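Local structure of galactokinase (Bifidobacterium longum subsp. infantis ATCC 15697 = JCM 1222 = DSM 20088, 6TEQ) at residues R71-A83 with E89-W103. The protein probably phosphorylates galactose with ATP, as a GHMP-family galactokinase, and is seen here with 2-deoxy-2-fluoro-galactose in its sugar site. Numbering follows the deposited sequence.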
loop_
_atom_site.group_PDB
_atom_site.type_symbol
_atom_site.label_atom_id
_atom_site.label_comp_id
_atom_site.label_asym_id
_atom_site.label_seq_id
_atom_site.Cartn_x
_atom_site.Cartn_y
_atom_site.Cartn_z
ATOM N N ARG A 71 -18.756 -7.901 -20.133
ATOM C CA ARG A 71 -19.693 -8.931 -20.632
ATOM C C ARG A 71 -21.127 -8.422 -20.534
ATOM O O ARG A 71 -21.388 -7.552 -19.691
ATOM C CB ARG A 71 -19.506 -10.194 -19.815
ATOM C CG ARG A 71 -18.153 -10.892 -19.981
ATOM C CD ARG A 71 -17.972 -12.114 -19.072
ATOM N NE ARG A 71 -18.910 -13.165 -19.472
ATOM C CZ ARG A 71 -18.624 -14.226 -20.176
ATOM N NH1 ARG A 71 -19.635 -15.017 -20.479
ATOM N NH2 ARG A 71 -17.384 -14.481 -20.626
ATOM N N GLU A 72 -22.053 -8.971 -21.329
ATOM C CA GLU A 72 -23.501 -8.625 -21.223
ATOM C C GLU A 72 -24.194 -9.562 -20.217
ATOM O O GLU A 72 -25.371 -9.314 -19.905
ATOM C CB GLU A 72 -24.192 -8.701 -22.586
ATOM C CG GLU A 72 -23.757 -7.633 -23.593
ATOM C CD GLU A 72 -24.303 -7.887 -25.004
ATOM O OE1 GLU A 72 -24.873 -8.967 -25.203
ATOM O OE2 GLU A 72 -24.054 -7.015 -25.905
ATOM N N ASP A 73 -23.513 -10.609 -19.737
ATOM C CA ASP A 73 -23.988 -11.384 -18.561
ATOM C C ASP A 73 -23.272 -10.918 -17.299
ATOM O O ASP A 73 -22.515 -9.946 -17.365
ATOM C CB ASP A 73 -23.879 -12.893 -18.798
ATOM C CG ASP A 73 -22.482 -13.415 -18.990
ATOM O OD1 ASP A 73 -21.567 -12.803 -18.379
ATOM O OD2 ASP A 73 -22.311 -14.454 -19.752
ATOM N N THR A 74 -23.461 -11.655 -16.205
ATOM C CA THR A 74 -22.921 -11.320 -14.863
ATOM C C THR A 74 -21.754 -12.249 -14.537
ATOM O O THR A 74 -21.329 -12.268 -13.360
ATOM C CB THR A 74 -24.025 -11.315 -13.809
ATOM O OG1 THR A 74 -24.861 -12.486 -13.859
ATOM C CG2 THR A 74 -24.866 -10.073 -13.985
ATOM N N LYS A 75 -21.261 -12.990 -15.521
ATOM C CA LYS A 75 -20.090 -13.875 -15.351
ATOM C C LYS A 75 -18.820 -13.014 -15.253
ATOM O O LYS A 75 -18.693 -12.028 -15.963
ATOM C CB LYS A 75 -19.952 -14.902 -16.473
ATOM C CG LYS A 75 -21.013 -15.999 -16.443
ATOM C CD LYS A 75 -20.861 -17.034 -17.510
ATOM C CE LYS A 75 -21.851 -18.167 -17.379
ATOM N NZ LYS A 75 -22.639 -18.368 -18.622
ATOM N N VAL A 76 -17.913 -13.427 -14.395
ATOM C CA VAL A 76 -16.574 -12.817 -14.190
ATOM C C VAL A 76 -15.563 -13.930 -14.337
ATOM O O VAL A 76 -15.594 -14.860 -13.515
ATOM C CB VAL A 76 -16.407 -12.101 -12.851
ATOM C CG1 VAL A 76 -14.955 -11.661 -12.734
ATOM C CG2 VAL A 76 -17.367 -10.928 -12.730
ATOM N N ARG A 77 -14.782 -13.815 -15.395
ATOM C CA ARG A 77 -13.620 -14.682 -15.633
ATOM C C ARG A 77 -12.364 -13.846 -15.408
ATOM O O ARG A 77 -12.200 -12.822 -16.046
ATOM C CB ARG A 77 -13.613 -15.374 -16.979
ATOM C CG ARG A 77 -14.791 -16.287 -17.209
ATOM C CD ARG A 77 -14.722 -17.007 -18.513
ATOM N NE ARG A 77 -14.754 -16.103 -19.612
ATOM C CZ ARG A 77 -14.503 -16.442 -20.862
ATOM N NH1 ARG A 77 -14.190 -17.693 -21.181
ATOM N NH2 ARG A 77 -14.557 -15.512 -21.794
ATOM N N VAL A 78 -11.414 -14.392 -14.681
ATOM C CA VAL A 78 -10.115 -13.727 -14.490
ATOM C C VAL A 78 -9.013 -14.770 -14.577
ATOM O O VAL A 78 -9.160 -15.910 -14.101
ATOM C CB VAL A 78 -10.069 -12.968 -13.147
ATOM C CG1 VAL A 78 -11.020 -11.799 -13.161
ATOM C CG2 VAL A 78 -10.295 -13.799 -11.947
ATOM N N VAL A 79 -7.880 -14.323 -15.073
ATOM C CA VAL A 79 -6.668 -15.159 -15.143
ATOM C C VAL A 79 -5.504 -14.265 -14.739
ATOM O O VAL A 79 -5.568 -13.026 -15.005
ATOM C CB VAL A 79 -6.523 -15.811 -16.517
ATOM C CG1 VAL A 79 -6.375 -14.737 -17.582
ATOM C CG2 VAL A 79 -5.374 -16.839 -16.558
ATOM N N SER A 80 -4.469 -14.856 -14.180
ATOM C CA SER A 80 -3.251 -14.106 -13.809
ATOM C C SER A 80 -2.053 -14.755 -14.448
ATOM O O SER A 80 -2.053 -15.995 -14.504
ATOM C CB SER A 80 -3.090 -14.117 -12.294
ATOM O OG SER A 80 -1.803 -13.653 -11.882
ATOM N N GLY A 81 -1.048 -13.959 -14.810
ATOM C CA GLY A 81 0.194 -14.462 -15.417
ATOM C C GLY A 81 0.908 -15.422 -14.462
ATOM O O GLY A 81 1.702 -16.224 -14.915
ATOM N N VAL A 82 0.706 -15.329 -13.165
ATOM C CA VAL A 82 1.372 -16.341 -12.291
ATOM C C VAL A 82 0.887 -17.726 -12.732
ATOM O O VAL A 82 1.754 -18.584 -12.956
ATOM C CB VAL A 82 1.124 -16.100 -10.799
ATOM C CG1 VAL A 82 1.824 -14.830 -10.351
ATOM C CG2 VAL A 82 -0.363 -16.096 -10.459
ATOM N N ALA A 83 -0.428 -17.897 -12.950
ATOM C CA ALA A 83 -1.067 -19.231 -13.123
ATOM C C ALA A 83 -1.894 -19.208 -14.388
ATOM O O ALA A 83 -3.115 -19.167 -14.357
ATOM C CB ALA A 83 -1.872 -19.584 -11.891
ATOM N N GLU A 89 -13.733 -18.360 -12.213
ATOM C CA GLU A 89 -15.041 -18.020 -12.832
ATOM C C GLU A 89 -16.072 -17.890 -11.704
ATOM O O GLU A 89 -16.224 -18.877 -10.955
ATOM C CB GLU A 89 -15.283 -19.065 -13.939
ATOM C CG GLU A 89 -16.732 -19.457 -14.163
ATOM C CD GLU A 89 -17.549 -18.500 -14.991
ATOM O OE1 GLU A 89 -17.415 -17.287 -14.761
ATOM O OE2 GLU A 89 -18.351 -18.973 -15.819
ATOM N N ALA A 90 -16.723 -16.719 -11.571
ATOM C CA ALA A 90 -17.754 -16.459 -10.549
ATOM C C ALA A 90 -18.894 -15.775 -11.285
ATOM O O ALA A 90 -18.739 -15.435 -12.490
ATOM C CB ALA A 90 -17.246 -15.638 -9.371
ATOM N N ASP A 91 -19.971 -15.554 -10.580
ATOM C CA ASP A 91 -21.142 -14.867 -11.150
ATOM C C ASP A 91 -21.552 -13.829 -10.117
ATOM O O ASP A 91 -21.715 -14.183 -8.913
ATOM C CB ASP A 91 -22.247 -15.871 -11.511
ATOM C CG ASP A 91 -23.258 -15.302 -12.474
ATOM O OD1 ASP A 91 -23.760 -14.183 -12.237
ATOM O OD2 ASP A 91 -23.545 -15.986 -13.449
ATOM N N LEU A 92 -21.729 -12.588 -10.570
ATOM C CA LEU A 92 -22.125 -11.463 -9.697
ATOM C C LEU A 92 -23.585 -11.542 -9.256
ATOM O O LEU A 92 -23.911 -10.943 -8.246
ATOM C CB LEU A 92 -21.879 -10.177 -10.480
ATOM C CG LEU A 92 -20.412 -9.875 -10.806
ATOM C CD1 LEU A 92 -20.301 -8.782 -11.854
ATOM C CD2 LEU A 92 -19.646 -9.524 -9.538
ATOM N N ASP A 93 -24.439 -12.233 -10.023
ATOM C CA ASP A 93 -25.900 -12.267 -9.792
ATOM C C ASP A 93 -26.149 -12.904 -8.430
ATOM O O ASP A 93 -25.897 -14.089 -8.311
ATOM C CB ASP A 93 -26.573 -12.932 -10.986
ATOM C CG ASP A 93 -28.072 -12.834 -10.934
ATOM O OD1 ASP A 93 -28.564 -11.887 -10.310
ATOM O OD2 ASP A 93 -28.723 -13.723 -11.491
ATOM N N GLY A 94 -26.535 -12.097 -7.432
ATOM C CA GLY A 94 -26.848 -12.592 -6.072
ATOM C C GLY A 94 -25.596 -12.977 -5.293
ATOM O O GLY A 94 -25.723 -13.637 -4.272
ATOM N N LEU A 95 -24.422 -12.584 -5.769
ATOM C CA LEU A 95 -23.151 -12.832 -5.075
ATOM C C LEU A 95 -23.168 -12.118 -3.732
ATOM O O LEU A 95 -23.649 -10.926 -3.637
ATOM C CB LEU A 95 -21.996 -12.343 -5.948
ATOM C CG LEU A 95 -20.594 -12.635 -5.420
ATOM C CD1 LEU A 95 -20.350 -14.119 -5.378
ATOM C CD2 LEU A 95 -19.545 -11.953 -6.255
ATOM N N LYS A 96 -22.720 -12.830 -2.702
ATOM C CA LYS A 96 -22.667 -12.281 -1.330
ATOM C C LYS A 96 -21.193 -12.130 -0.919
ATOM O O LYS A 96 -20.291 -12.787 -1.495
ATOM C CB LYS A 96 -23.498 -13.176 -0.399
ATOM C CG LYS A 96 -25.026 -13.087 -0.581
ATOM C CD LYS A 96 -25.845 -13.978 0.324
ATOM N NZ LYS A 96 -24.781 -16.870 1.206
ATOM N N ALA A 97 -20.975 -11.319 0.098
ATOM C CA ALA A 97 -19.692 -11.209 0.803
ATOM C C ALA A 97 -19.108 -12.614 1.021
ATOM O O ALA A 97 -19.821 -13.516 1.489
ATOM C CB ALA A 97 -19.902 -10.442 2.084
ATOM N N ARG A 98 -17.832 -12.800 0.682
ATOM C CA ARG A 98 -17.066 -14.053 0.902
ATOM C C ARG A 98 -17.533 -15.153 -0.056
ATOM O O ARG A 98 -17.125 -16.327 0.134
ATOM C CB ARG A 98 -17.160 -14.495 2.362
ATOM C CG ARG A 98 -16.876 -13.408 3.394
ATOM C CD ARG A 98 -15.507 -12.794 3.225
ATOM N NE ARG A 98 -14.449 -13.788 3.052
ATOM C CZ ARG A 98 -13.875 -14.461 4.031
ATOM N NH1 ARG A 98 -14.280 -14.298 5.280
ATOM N NH2 ARG A 98 -12.923 -15.333 3.756
ATOM N N GLY A 99 -18.213 -14.769 -1.132
ATOM C CA GLY A 99 -18.844 -15.726 -2.047
ATOM C C GLY A 99 -17.877 -16.216 -3.089
ATOM O O GLY A 99 -18.298 -16.995 -3.981
ATOM N N VAL A 100 -16.636 -15.736 -3.038
ATOM C CA VAL A 100 -15.729 -16.004 -4.165
ATOM C C VAL A 100 -14.496 -16.746 -3.689
ATOM O O VAL A 100 -13.914 -16.309 -2.693
ATOM C CB VAL A 100 -15.396 -14.729 -4.925
ATOM C CG1 VAL A 100 -14.387 -15.042 -6.019
ATOM C CG2 VAL A 100 -16.649 -14.085 -5.491
ATOM N N ASP A 101 -14.160 -17.835 -4.401
ATOM C CA ASP A 101 -13.027 -18.714 -3.987
ATOM C C ASP A 101 -11.667 -18.140 -4.482
ATOM O O ASP A 101 -11.490 -18.080 -5.698
ATOM C CB ASP A 101 -13.345 -20.154 -4.384
ATOM C CG ASP A 101 -14.656 -20.657 -3.814
ATOM O OD1 ASP A 101 -14.892 -20.431 -2.598
ATOM O OD2 ASP A 101 -15.442 -21.251 -4.579
ATOM N N GLY A 102 -10.788 -17.692 -3.547
ATOM C CA GLY A 102 -9.321 -17.465 -3.705
ATOM C C GLY A 102 -9.003 -16.031 -4.184
ATOM O O GLY A 102 -9.803 -15.093 -3.896
ATOM N N TRP A 103 -7.881 -15.821 -4.883
ATOM C CA TRP A 103 -7.376 -14.514 -5.408
ATOM C C TRP A 103 -8.445 -13.773 -6.265
ATOM O O TRP A 103 -8.403 -12.505 -6.305
ATOM C CB TRP A 103 -6.085 -14.729 -6.206
ATOM C CG TRP A 103 -6.284 -15.242 -7.604
ATOM C CD1 TRP A 103 -6.288 -16.545 -8.005
ATOM C CD2 TRP A 103 -6.416 -14.474 -8.819
ATOM N NE1 TRP A 103 -6.425 -16.631 -9.362
ATOM C CE2 TRP A 103 -6.556 -15.383 -9.894
ATOM C CE3 TRP A 103 -6.515 -13.127 -9.101
ATOM C CZ2 TRP A 103 -6.656 -14.984 -11.221
ATOM C CZ3 TRP A 103 -6.642 -12.721 -10.410
ATOM C CH2 TRP A 103 -6.783 -13.631 -11.444
HETATM O O HOH W 1 -24.453 -14.586 -16.163
#
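Thr74 and Asp91 lock the open end of a beta hairpin, in which strand 75-80 runs antiparallel to strand 86-91. The Asp91 side chain is worth following outward. Asp91 CB lies 4.2 Å from Thr74 O, and CG, anti to the backbone N (chi1 -162°), swings the carboxylate toward Thr74. There Asp91 OD1 takes the Thr74 OG1 hydroxyl on its syn side at 2.6 Å and, on its anti side, the backbone N of Asp93, which closes an Asx turn. The other oxygen, Asp91 OD2, accepts from a water that in turn accepts a hydrogen bond from Thr74 N, and passes 3.9 Å from Lys75 CG. With an alanine in place of Asp91, the Thr74 hydroxyl and the Asp93 amide would probably lose their shared acceptor, and the turn leaving the strand would be less firmly set.

Beside this clasp Leu92 N gives a nearly straight bond to Thr74 O (174° at the hydrogen), and Val76 and Ala90 form a hydrogen-bonded pair, N to O both ways. Lys75 and Arg77 share one face with Glu89, whose carboxylate forms no salt bridge with either in the conformer given; the Arg77 guanidinium is instead paired with Asp126. On the other face Val76 CG2 packs on Leu92 CD1 at 3.7 Å, beneath helix 105-116.

Further along, the chain returns to set the Trp103 indole against the end of strand 75-80. Ser80 CB sits over one ring face, a CH-pi contact 4.1 Å from the centroid of the Trp103 six-membered ring, while Val78 CG2 comes obliquely to Trp103 CH2 at 3.6 Å. Ser80 binds ADP in this protein, though none is bound here. The chemistry of the contact divides: polar bonds pin the hairpin's open end, whereas aromatic packing backs the strand where it reaches the nucleotide site.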